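Local atomic coordinates of Xaa-Pro Dipeptidase (PDB entry 2QS8), a protein that probably hydrolyses Xaa-Pro dipeptides or related peptides as a metal-dependent carboxypeptidase of the amidohydrolase superfamily. Residues G200-A205 with N292-I297. Sequence-based numbering, arbitrary orientation.
With MET (methionine), chain D.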
ATOM      1  N   GLY A 200      15.781   0.790  20.689  1.00 23.35           N
ATOM      2  CA  GLY A 200      15.901   1.525  21.937  1.00 22.59           C
ATOM      3  C   GLY A 200      16.121   0.646  23.151  1.00 23.64           C
ATOM      4  O   GLY A 200      16.180  -0.577  23.034  1.00 23.71           O
ATOM      5  N   VAL A 201      16.215   1.270  24.324  1.00 24.47           N
ATOM      6  CA  VAL A 201      16.463   0.551  25.569  1.00 25.14           C
ATOM      7  C   VAL A 201      15.236   0.043  26.332  1.00 24.21           C
ATOM      8  O   VAL A 201      15.071  -1.160  26.519  1.00 23.88           O
ATOM      9  CB  VAL A 201      17.304   1.412  26.547  1.00 24.90           C
ATOM     10  CG1 VAL A 201      17.485   0.687  27.874  1.00 24.92           C
ATOM     11  CG2 VAL A 201      18.643   1.718  25.936  1.00 21.74           C
ATOM     12  N   LEU A 202      14.395   0.964  26.784  1.00 24.08           N
ATOM     13  CA  LEU A 202      13.212   0.605  27.564  1.00 23.89           C
ATOM     14  C   LEU A 202      12.078  -0.116  26.821  1.00 24.87           C
ATOM     15  O   LEU A 202      11.023  -0.365  27.390  1.00 25.77           O
ATOM     16  CB  LEU A 202      12.673   1.857  28.252  1.00 20.52           C
ATOM     17  CG  LEU A 202      13.738   2.538  29.108  1.00 21.62           C
ATOM     18  CD1 LEU A 202      13.186   3.833  29.697  1.00 20.97           C
ATOM     19  CD2 LEU A 202      14.186   1.580  30.195  1.00 19.09           C
ATOM     20  N   SER A 203      12.288  -0.451  25.557  1.00 23.54           N
ATOM     21  CA  SER A 203      11.257  -1.156  24.815  1.00 23.24           C
ATOM     22  C   SER A 203      11.491  -2.651  24.960  1.00 23.20           C
ATOM     23  O   SER A 203      12.639  -3.098  25.035  1.00 23.82           O
ATOM     24  CB  SER A 203      11.292  -0.755  23.335  1.00 20.80           C
ATOM     25  OG  SER A 203      12.574  -0.963  22.772  1.00 22.32           O
ATOM     26  N   VAL A 204      10.410  -3.416  25.033  1.00 23.68           N
ATOM     27  CA  VAL A 204      10.514  -4.867  25.155  1.00 24.95           C
ATOM     28  C   VAL A 204      10.740  -5.383  23.741  1.00 25.96           C
ATOM     29  O   VAL A 204       9.808  -5.835  23.069  1.00 27.56           O
ATOM     30  CB  VAL A 204       9.220  -5.473  25.747  1.00 25.59           C
ATOM     31  CG1 VAL A 204       9.367  -6.984  25.924  1.00 24.78           C
ATOM     32  CG2 VAL A 204       8.917  -4.820  27.080  1.00 25.65           C
ATOM     33  N   ALA A 205      11.983  -5.274  23.290  1.00 25.50           N
ATOM     34  CA  ALA A 205      12.375  -5.694  21.947  1.00 25.61           C
ATOM     35  C   ALA A 205      13.854  -6.091  21.952  1.00 25.69           C
ATOM     36  O   ALA A 205      14.621  -5.625  22.782  1.00 25.30           O
ATOM     37  CB  ALA A 205      12.128  -4.551  20.955  1.00 22.56           C
ATOM     38  N   ASN A 292      16.148  -7.934  38.181  1.00 34.81           N
ATOM     39  CA  ASN A 292      14.714  -7.845  37.905  1.00 34.39           C
ATOM     40  C   ASN A 292      14.098  -6.457  37.971  1.00 33.35           C
ATOM     41  O   ASN A 292      12.888  -6.322  38.177  1.00 34.13           O
ATOM     42  CB  ASN A 292      13.941  -8.784  38.839  1.00 35.59           C
ATOM     43  CG  ASN A 292      14.374 -10.236  38.694  1.00 36.25           C
ATOM     44  OD1 ASN A 292      14.293 -10.811  37.610  1.00 39.90           O
ATOM     45  ND2 ASN A 292      14.840 -10.830  39.790  1.00 33.90           N
ATOM     46  N   PHE A 293      14.919  -5.422  37.821  1.00 32.02           N
ATOM     47  CA  PHE A 293      14.399  -4.063  37.830  1.00 29.75           C
ATOM     48  C   PHE A 293      13.778  -3.877  36.445  1.00 28.62           C
ATOM     49  O   PHE A 293      12.610  -3.507  36.319  1.00 26.59           O
ATOM     50  CB  PHE A 293      15.508  -3.039  38.038  1.00 31.56           C
ATOM     51  CG  PHE A 293      15.010  -1.625  38.110  1.00 34.66           C
ATOM     52  CD1 PHE A 293      14.620  -1.077  39.324  1.00 33.24           C
ATOM     53  CD2 PHE A 293      14.888  -0.855  36.954  1.00 34.35           C
ATOM     54  CE1 PHE A 293      14.120   0.208  39.386  1.00 35.84           C
ATOM     55  CE2 PHE A 293      14.386   0.430  37.008  1.00 34.03           C
ATOM     56  CZ  PHE A 293      13.999   0.964  38.228  1.00 35.13           C
ATOM     57  N   PHE A 294      14.588  -4.153  35.424  1.00 26.52           N
ATOM     58  CA  PHE A 294      14.179  -4.066  34.027  1.00 28.65           C
ATOM     59  C   PHE A 294      13.793  -5.468  33.535  1.00 30.33           C
ATOM     60  O   PHE A 294      14.134  -6.480  34.153  1.00 28.84           O
ATOM     61  CB  PHE A 294      15.339  -3.581  33.139  1.00 28.40           C
ATOM     62  CG  PHE A 294      15.775  -2.151  33.388  1.00 29.43           C
ATOM     63  CD1 PHE A 294      14.915  -1.088  33.133  1.00 27.11           C
ATOM     64  CD2 PHE A 294      17.067  -1.873  33.839  1.00 26.52           C
ATOM     65  CE1 PHE A 294      15.335   0.231  33.322  1.00 28.46           C
ATOM     66  CE2 PHE A 294      17.495  -0.556  34.034  1.00 27.93           C
ATOM     67  CZ  PHE A 294      16.632   0.495  33.775  1.00 28.28           C
ATOM     68  N   PRO A 295      13.041  -5.541  32.429  1.00 30.09           N
ATOM     69  CA  PRO A 295      12.672  -6.860  31.913  1.00 29.85           C
ATOM     70  C   PRO A 295      14.007  -7.464  31.462  1.00 30.01           C
ATOM     71  O   PRO A 295      14.952  -6.723  31.178  1.00 29.47           O
ATOM     72  CB  PRO A 295      11.758  -6.524  30.741  1.00 29.62           C
ATOM     73  CG  PRO A 295      11.081  -5.262  31.211  1.00 30.33           C
ATOM     74  CD  PRO A 295      12.221  -4.480  31.816  1.00 29.75           C
ATOM     75  N   GLU A 296      14.095  -8.786  31.397  1.00 29.21           N
ATOM     76  CA  GLU A 296      15.339  -9.430  30.995  1.00 31.24           C
ATOM     77  C   GLU A 296      15.846  -9.022  29.613  1.00 30.40           C
ATOM     78  O   GLU A 296      17.052  -8.954  29.385  1.00 29.68           O
ATOM     79  CB  GLU A 296      15.193 -10.958  31.052  1.00 33.77           C
ATOM     80  CG  GLU A 296      15.042 -11.522  32.460  1.00 39.01           C
ATOM     81  CD  GLU A 296      16.063 -10.949  33.442  1.00 43.07           C
ATOM     82  OE1 GLU A 296      17.278 -11.033  33.162  1.00 44.65           O
ATOM     83  OE2 GLU A 296      15.646 -10.415  34.495  1.00 45.53           O
ATOM     84  N   ILE A 297      14.929  -8.748  28.694  1.00 30.39           N
ATOM     85  CA  ILE A 297      15.308  -8.366  27.337  1.00 29.54           C
ATOM     86  C   ILE A 297      15.815  -6.913  27.280  1.00 30.76           C
ATOM     87  O   ILE A 297      16.601  -6.555  26.393  1.00 29.98           O
ATOM     88  CB  ILE A 297      14.113  -8.576  26.362  1.00 28.52           C
ATOM     89  CG1 ILE A 297      14.574  -8.428  24.918  1.00 27.75           C
ATOM     90  CG2 ILE A 297      13.007  -7.593  26.665  1.00 28.80           C
ATOM     91  CD1 ILE A 297      13.556  -8.902  23.906  1.00 27.86           C
TER
HETATM   92  N   MET D 600      14.201   6.296  26.511  1.00 39.57           N
HETATM   93  CA  MET D 600      15.531   5.896  25.964  1.00 38.07           C
HETATM   94  C   MET D 600      15.531   4.453  25.467  1.00 36.81           C
HETATM   95  O   MET D 600      16.384   4.129  24.616  1.00 35.27           O
HETATM   96  CB  MET D 600      16.602   6.054  27.042  1.00 41.37           C
HETATM   97  CG  MET D 600      17.989   5.734  26.554  1.00 44.20           C
HETATM   98  SD  MET D 600      19.193   6.143  27.769  1.00 50.81           S
HETATM   99  CE  MET D 600      19.079   7.909  27.721  1.00 47.95           C
HETATM  100  OXT MET D 600      14.683   3.667  25.944  1.00 34.66           O
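The carboxylate of the bound methionine is gripped by two consecutive backbone amides: Leu202 N gives a nearly straight hydrogen bond to methionine OXT (2.8 Å, 169°), and Val201 N gives another to methionine O at 2.9 Å. Each oxygen has its own donor, which helps hold the carboxylate's rotation, and Gly200, with no side chain, passes close by; His237 and Asp328 also hydrogen-bond the ligand. Lys301 reinforces the bend, its NZ gathering the carbonyl oxygens of Gly200, Ser203 and Ala205, while Ser203 OG bonds to His150 of the same pocket.

Residues 292-297 back this loop through van der Waals contacts, with no hydrogen bond between the segments. Leu202 spans both sides: its CB and CG lie against methionine OXT, whereas its CD2 branch meets the Phe294 ring obliquely, 3.6 Å from CE1. A branched leucine suits this place because one methyl can face the protein while the other stays near the ligand. Phe294, broad and buried, also packs against Val284 of helix 278-287; Phe293 CD2 lies over one face of its ring.

Farther along, Val204 centres an inverse gamma turn, closed by a weak Ala205 N to Ser203 O bond. Branched at CB, it presents CG1 to Ile297 CG2 (3.8 Å), the side chains crossing at about a right angle. Ile297's two branches do two jobs: with CG1 anti to the backbone N (chi1 -170°), the longer one lies against the Ala205 carbonyl, CD1 3.4 Å from Ala205 C. Residues 200-202 thus form what is probably the substrate-carboxylate site of an amidohydrolase TIM barrel, with 292-297 packed behind.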